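Local coordinates for protein Hcp1 family type VI secretion system effector (Salmonella typhimurium, PDB 5XHH) that probably assembles into the hexameric rings that stack into the type VI secretion tube, as other Hcp proteins do, and may itself be exported as an effector, at residues D4-I9 against E24-S29; E95-T100 against V132-V137. All coordinates share one frame; numbering follows the deposited sequence.

From the N terminus, the chain runs through strand 3-9, makes a loop of 14 residues with neither helix nor strand, and returns at 24-29; contact 1 closes that loop at one border of the larger sheet. Contact 2 opens much later, at 95-100, and is closed by 132-137 after 31 residues, most of them in the strands of the second sheet. The two contacts therefore follow in series and neither nest nor cross. Both belong to the same antiparallel sheet, in which strand 79-88 lies between strands 3-9 and 97-102. Their centres are 14 Å apart and their nearest atoms about 5 Å, without touching.

Contact 1: D4-I9 against E24-S29; sequences DIFLKI and EIEVLS
I5 crosses V27 at a slant, with I5 CG2 3.6 Å from V27 CB. With chi1 -49°, CG1 of I5 stands beside the backbone N and CG2 is anti to it, on the valine's side, while I5 CD1, at the end of the other branch, comes to 3.7 Å from V27 O. V27 CG2 in turn rests on L7 CB at 3.7 Å, and further along the methyl ends I9 CD1 and I25 CD1 meet at 3.6 Å.

On the F6 side the contact is partly polar. The carboxylate of E24 lies across the aliphatic part of K8, with CD 3.6 Å from K8 CB, whereas the extended lysine carries its NZ 5.8 Å from E24 OE1, too far for a salt bridge. OE2 of E24 is instead bonded to H21, whose ring stacks on F6. Beside F6, E26 points the same way as the ring, its carboxylate plane turned 74° from it, and E26 OE2 is bonded to S16.

The backbone fixes this antiparallel register. L7 and I25 form a hydrogen-bonded pair in which L7 N reaches I25 O at 2.8 Å, in the carbonyl plane, and I25 N returns a bond to L7 O. V27 N meets I5 O almost straight, at 172°, but from above the carbonyl plane. One water receives a weak bond from I5 N and donates to V27 O, extending the link.

On its other edge strand 3-9 pairs with strand 79-88 through D4, F6 and K8, and I5 and L7 both touch L84 of that strand. L7 also touches F58 and I25 touches H60, both of strand 51-61, so the aliphatic face of this border pair packs against the second sheet of the Hcp fold.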
loop_
_atom_site.group_PDB
_atom_site.type_symbol
_atom_site.label_atom_id
_atom_site.label_comp_id
_atom_site.label_asym_id
_atom_site.label_seq_id
_atom_site.Cartn_x
_atom_site.Cartn_y
_atom_site.Cartn_z
ATOM N N ASP A 4 3.910 -5.599 -13.058
ATOM C CA ASP A 4 4.027 -4.198 -12.676
ATOM C C ASP A 4 3.082 -3.915 -11.517
ATOM O O ASP A 4 1.926 -4.354 -11.521
ATOM C CB ASP A 4 3.688 -3.251 -13.838
ATOM C CG ASP A 4 4.582 -3.451 -15.052
ATOM O OD1 ASP A 4 5.806 -3.621 -14.885
ATOM O OD2 ASP A 4 4.054 -3.436 -16.182
ATOM N N ILE A 5 3.586 -3.178 -10.531
ATOM C CA ILE A 5 2.854 -2.809 -9.326
ATOM C C ILE A 5 3.057 -1.317 -9.114
ATOM O O ILE A 5 4.199 -0.846 -9.080
ATOM C CB ILE A 5 3.345 -3.594 -8.089
ATOM C CG1 ILE A 5 3.417 -5.107 -8.383
ATOM C CG2 ILE A 5 2.434 -3.333 -6.900
ATOM C CD1 ILE A 5 4.199 -5.923 -7.341
ATOM N N PHE A 6 1.964 -0.578 -8.962
ATOM C CA PHE A 6 2.015 0.864 -8.780
ATOM C C PHE A 6 1.286 1.241 -7.501
ATOM O O PHE A 6 0.249 0.653 -7.169
ATOM C CB PHE A 6 1.390 1.599 -9.978
ATOM C CG PHE A 6 2.052 1.276 -11.279
ATOM C CD1 PHE A 6 3.250 1.857 -11.613
ATOM C CD2 PHE A 6 1.479 0.368 -12.163
ATOM C CE1 PHE A 6 3.869 1.557 -12.813
ATOM C CE2 PHE A 6 2.091 0.060 -13.363
ATOM C CZ PHE A 6 3.284 0.664 -13.690
ATOM N N LEU A 7 1.839 2.212 -6.778
ATOM C CA LEU A 7 1.221 2.728 -5.567
ATOM C C LEU A 7 1.113 4.238 -5.688
ATOM O O LEU A 7 2.127 4.936 -5.756
ATOM C CB LEU A 7 2.003 2.338 -4.316
ATOM C CG LEU A 7 1.356 2.816 -3.015
ATOM C CD1 LEU A 7 -0.075 2.307 -2.916
ATOM C CD2 LEU A 7 2.166 2.373 -1.796
ATOM N N LYS A 8 -0.117 4.729 -5.727
ATOM C CA LYS A 8 -0.417 6.145 -5.808
ATOM C C LYS A 8 -0.777 6.622 -4.408
ATOM O O LYS A 8 -1.800 6.213 -3.856
ATOM C CB LYS A 8 -1.563 6.385 -6.787
ATOM C CG LYS A 8 -1.968 7.854 -6.911
ATOM C CD LYS A 8 -3.370 8.004 -7.481
ATOM C CE LYS A 8 -3.656 9.463 -7.823
ATOM N NZ LYS A 8 -5.102 9.710 -7.972
ATOM N N ILE A 9 0.049 7.490 -3.833
ATOM C CA ILE A 9 -0.182 8.026 -2.501
ATOM C C ILE A 9 -0.472 9.518 -2.611
ATOM O O ILE A 9 0.336 10.271 -3.166
ATOM C CB ILE A 9 1.019 7.777 -1.575
ATOM C CG1 ILE A 9 1.341 6.280 -1.494
ATOM C CG2 ILE A 9 0.719 8.333 -0.188
ATOM C CD1 ILE A 9 2.549 5.980 -0.637
ATOM N N GLU A 24 3.746 7.815 -9.916
ATOM C CA GLU A 24 3.395 6.919 -8.826
ATOM C C GLU A 24 4.629 6.132 -8.416
ATOM O O GLU A 24 5.669 6.181 -9.076
ATOM C CB GLU A 24 2.252 5.997 -9.241
ATOM C CG GLU A 24 1.031 6.788 -9.642
ATOM C CD GLU A 24 -0.152 5.918 -10.036
ATOM O OE1 GLU A 24 -1.107 6.471 -10.618
ATOM O OE2 GLU A 24 -0.130 4.700 -9.777
ATOM N N ILE A 25 4.519 5.421 -7.298
ATOM C CA ILE A 25 5.627 4.622 -6.786
ATOM C C ILE A 25 5.599 3.244 -7.428
ATOM O O ILE A 25 4.576 2.548 -7.388
ATOM C CB ILE A 25 5.558 4.486 -5.262
ATOM C CG1 ILE A 25 5.668 5.840 -4.593
ATOM C CG2 ILE A 25 6.671 3.559 -4.777
ATOM C CD1 ILE A 25 5.171 5.817 -3.151
ATOM N N GLU A 26 6.737 2.830 -7.975
ATOM C CA GLU A 26 6.873 1.484 -8.507
ATOM C C GLU A 26 7.239 0.546 -7.361
ATOM O O GLU A 26 8.245 0.748 -6.675
ATOM C CB GLU A 26 7.917 1.454 -9.622
ATOM C CG GLU A 26 7.476 2.245 -10.864
ATOM C CD GLU A 26 8.437 2.123 -12.034
ATOM O OE1 GLU A 26 9.494 1.485 -11.875
ATOM O OE2 GLU A 26 8.128 2.660 -13.117
ATOM N N VAL A 27 6.416 -0.471 -7.150
ATOM C CA VAL A 27 6.498 -1.310 -5.967
ATOM C C VAL A 27 7.162 -2.625 -6.329
ATOM O O VAL A 27 6.772 -3.275 -7.301
ATOM C CB VAL A 27 5.103 -1.549 -5.369
ATOM C CG1 VAL A 27 5.141 -2.706 -4.362
ATOM C CG2 VAL A 27 4.581 -0.265 -4.742
ATOM N N LEU A 28 8.143 -3.030 -5.528
ATOM C CA LEU A 28 8.796 -4.319 -5.718
ATOM C C LEU A 28 7.961 -5.473 -5.158
ATOM O O LEU A 28 7.862 -6.522 -5.794
ATOM C CB LEU A 28 10.186 -4.295 -5.080
ATOM C CG LEU A 28 11.117 -3.212 -5.667
ATOM C CD1 LEU A 28 12.267 -2.928 -4.743
ATOM C CD2 LEU A 28 11.617 -3.619 -7.075
ATOM N N SER A 29 7.337 -5.288 -3.994
ATOM C CA SER A 29 6.506 -6.314 -3.372
ATOM C C SER A 29 5.680 -5.664 -2.270
ATOM O O SER A 29 5.971 -4.552 -1.830
ATOM C CB SER A 29 7.353 -7.459 -2.808
ATOM O OG SER A 29 8.090 -7.041 -1.685
HETATM O O HOH W 1 6.836 -2.487 -10.358
#

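Contact 2: E95-T100 against V132-V137; sequences EYLKYT and VKQEYV
Y99 lies alongside Q134, its CD1 3.5 Å from Q134 CB, the ring and amide planes turned 71° apart. Q134 has chi1 85°, which puts CG between the backbone N and carbonyl carbon and runs the extended chain beside the ring; NE2 comes to the ring edge, in its plane. One water at the ring edge donates to Q134 OE1 at 2.8 Å and also lies by Y99 OH, at a modelled distance too short to trust.

Farther along the same face, Y136 crosses toward Y96. Y136 CE1 approaches Y96 CD2 at 3.8 Å, near the plane of the Y96 ring and at its edge, so the aromatic contact is not a face-on stack.

K98 and E135 share the reverse face with T100 and K133. Their chains run side by side in the same direction, but K98 NZ stops 4.7 Å from E135 OE1, beyond salt-bridge contact. A second water joins E135 to other partners, lying 2.9 Å from T100 OG1 and able to donate to E135 OE1 or K133 O, with more acceptors in reach than protons.

Five backbone bonds give the antiparallel register, the strand directions being 164° apart. K98 exchanges two with E135: E135 N meets K98 O in the carbonyl plane, while K98 N approaches E135 O nearly along the C=O axis. T100 and K133 form the next reciprocal pair, and V137 N to Y96 O, 2.9 Å, carries the ladder beyond strand 97-100.

Strands 79-88 and 148-154 take the outer edges of this pair, and W30 and W32 meet the Y99 ring. The chemistry thus divides by face: tyrosine rings beside an amide on one, water-bridged polar groups on the other, where K98 NZ, not in contact, probably still favours the E135 carboxylate electrostatically.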
loop_
_atom_site.group_PDB
_atom_site.type_symbol
_atom_site.label_atom_id
_atom_site.label_comp_id
_atom_site.label_asym_id
_atom_site.label_seq_id
_atom_site.Cartn_x
_atom_site.Cartn_y
_atom_site.Cartn_z
ATOM N N GLU A 95 -4.939 -4.042 -15.670
ATOM C CA GLU A 95 -4.723 -4.027 -14.232
ATOM C C GLU A 95 -5.820 -4.869 -13.606
ATOM O O GLU A 95 -6.906 -4.388 -13.272
ATOM C CB GLU A 95 -4.709 -2.594 -13.733
ATOM C CG GLU A 95 -3.653 -1.780 -14.485
ATOM C CD GLU A 95 -3.852 -0.283 -14.380
ATOM O OE1 GLU A 95 -4.763 0.166 -13.648
ATOM O OE2 GLU A 95 -3.089 0.446 -15.037
ATOM N N TYR A 96 -5.539 -6.159 -13.480
ATOM C CA TYR A 96 -6.545 -7.050 -12.947
ATOM C C TYR A 96 -6.780 -6.824 -11.459
ATOM O O TYR A 96 -7.835 -7.241 -10.965
ATOM C CB TYR A 96 -6.172 -8.522 -13.222
ATOM C CG TYR A 96 -4.909 -8.982 -12.531
ATOM C CD1 TYR A 96 -3.667 -8.701 -13.077
ATOM C CD2 TYR A 96 -4.959 -9.697 -11.338
ATOM C CE1 TYR A 96 -2.502 -9.108 -12.452
ATOM C CE2 TYR A 96 -3.795 -10.118 -10.699
ATOM C CZ TYR A 96 -2.567 -9.813 -11.267
ATOM O OH TYR A 96 -1.396 -10.202 -10.660
ATOM N N LEU A 97 -5.851 -6.183 -10.719
ATOM C CA LEU A 97 -6.041 -6.118 -9.267
ATOM C C LEU A 97 -5.842 -4.704 -8.731
ATOM O O LEU A 97 -4.837 -4.056 -9.044
ATOM C CB LEU A 97 -5.090 -7.100 -8.557
ATOM C CG LEU A 97 -5.100 -7.183 -7.021
ATOM C CD1 LEU A 97 -6.469 -7.643 -6.448
ATOM C CD2 LEU A 97 -3.952 -8.087 -6.524
ATOM N N LYS A 98 -6.765 -4.249 -7.875
ATOM C CA LYS A 98 -6.672 -2.902 -7.306
ATOM C C LYS A 98 -7.134 -2.874 -5.851
ATOM O O LYS A 98 -8.189 -3.411 -5.519
ATOM C CB LYS A 98 -7.493 -1.914 -8.145
ATOM C CG LYS A 98 -7.567 -0.498 -7.601
ATOM C CD LYS A 98 -8.063 0.479 -8.708
ATOM C CE LYS A 98 -8.698 1.726 -8.121
ATOM N NZ LYS A 98 -8.982 2.854 -9.101
ATOM N N TYR A 99 -6.338 -2.262 -4.979
ATOM C CA TYR A 99 -6.750 -1.960 -3.614
ATOM C C TYR A 99 -6.782 -0.449 -3.440
ATOM O O TYR A 99 -5.802 0.238 -3.753
ATOM C CB TYR A 99 -5.804 -2.557 -2.562
ATOM C CG TYR A 99 -5.578 -4.045 -2.655
ATOM C CD1 TYR A 99 -6.504 -4.945 -2.148
ATOM C CD2 TYR A 99 -4.419 -4.548 -3.217
ATOM C CE1 TYR A 99 -6.285 -6.327 -2.226
ATOM C CE2 TYR A 99 -4.196 -5.907 -3.308
ATOM C CZ TYR A 99 -5.133 -6.789 -2.807
ATOM O OH TYR A 99 -4.889 -8.125 -2.895
ATOM N N THR A 100 -7.882 0.059 -2.915
ATOM C CA THR A 100 -8.030 1.476 -2.591
ATOM C C THR A 100 -8.114 1.578 -1.075
ATOM O O THR A 100 -9.068 1.083 -0.468
ATOM C CB THR A 100 -9.268 2.069 -3.268
ATOM O OG1 THR A 100 -9.118 1.957 -4.687
ATOM C CG2 THR A 100 -9.421 3.520 -2.913
ATOM N N VAL A 132 -10.200 -0.485 3.412
ATOM C CA VAL A 132 -9.652 -1.019 2.169
ATOM C C VAL A 132 -10.792 -1.527 1.308
ATOM O O VAL A 132 -11.756 -2.119 1.809
ATOM C CB VAL A 132 -8.612 -2.140 2.406
ATOM C CG1 VAL A 132 -9.203 -3.296 3.188
ATOM C CG2 VAL A 132 -8.021 -2.640 1.076
ATOM N N LYS A 133 -10.673 -1.306 0.006
ATOM C CA LYS A 133 -11.642 -1.828 -0.949
ATOM C C LYS A 133 -10.871 -2.446 -2.096
ATOM O O LYS A 133 -10.038 -1.777 -2.715
ATOM C CB LYS A 133 -12.572 -0.728 -1.460
ATOM C CG LYS A 133 -13.332 -1.140 -2.695
ATOM C CD LYS A 133 -14.537 -0.250 -2.935
ATOM C CE LYS A 133 -15.834 -1.012 -2.657
ATOM N NZ LYS A 133 -17.067 -0.289 -3.117
ATOM N N GLN A 134 -11.134 -3.709 -2.390
ATOM C CA GLN A 134 -10.433 -4.368 -3.476
ATOM C C GLN A 134 -11.382 -4.611 -4.641
ATOM O O GLN A 134 -12.567 -4.897 -4.444
ATOM C CB GLN A 134 -9.770 -5.672 -3.000
ATOM C CG GLN A 134 -10.604 -6.916 -2.978
ATOM C CD GLN A 134 -9.793 -8.147 -2.513
ATOM O OE1 GLN A 134 -9.365 -8.972 -3.324
ATOM N NE2 GLN A 134 -9.600 -8.266 -1.213
ATOM N N GLU A 135 -10.836 -4.467 -5.846
ATOM C CA GLU A 135 -11.494 -4.737 -7.113
ATOM C C GLU A 135 -10.630 -5.695 -7.914
ATOM O O GLU A 135 -9.441 -5.440 -8.122
ATOM C CB GLU A 135 -11.701 -3.446 -7.918
ATOM C CG GLU A 135 -12.558 -2.419 -7.202
ATOM C CD GLU A 135 -12.545 -1.069 -7.900
ATOM O OE1 GLU A 135 -12.115 -0.083 -7.265
ATOM O OE2 GLU A 135 -12.939 -1.007 -9.086
ATOM N N TYR A 136 -11.231 -6.786 -8.361
ATOM C CA TYR A 136 -10.598 -7.777 -9.210
ATOM C C TYR A 136 -11.352 -7.818 -10.531
ATOM O O TYR A 136 -12.583 -7.832 -10.538
ATOM C CB TYR A 136 -10.616 -9.165 -8.533
ATOM C CG TYR A 136 -9.991 -10.257 -9.377
ATOM C CD1 TYR A 136 -8.630 -10.536 -9.291
ATOM C CD2 TYR A 136 -10.759 -11.005 -10.265
ATOM C CE1 TYR A 136 -8.055 -11.516 -10.077
ATOM C CE2 TYR A 136 -10.192 -11.983 -11.053
ATOM C CZ TYR A 136 -8.844 -12.242 -10.949
ATOM O OH TYR A 136 -8.271 -13.221 -11.719
ATOM N N VAL A 137 -10.628 -7.857 -11.644
ATOM C CA VAL A 137 -11.239 -7.912 -12.972
ATOM C C VAL A 137 -10.954 -9.276 -13.592
ATOM O O VAL A 137 -9.827 -9.559 -14.016
ATOM C CB VAL A 137 -10.734 -6.794 -13.887
ATOM C CG1 VAL A 137 -11.353 -6.959 -15.272
ATOM C CG2 VAL A 137 -11.035 -5.418 -13.288
HETATM O O HOH W 2 -6.754 -9.779 -2.593
HETATM O O HOH W 3 -10.050 -0.696 -5.398
#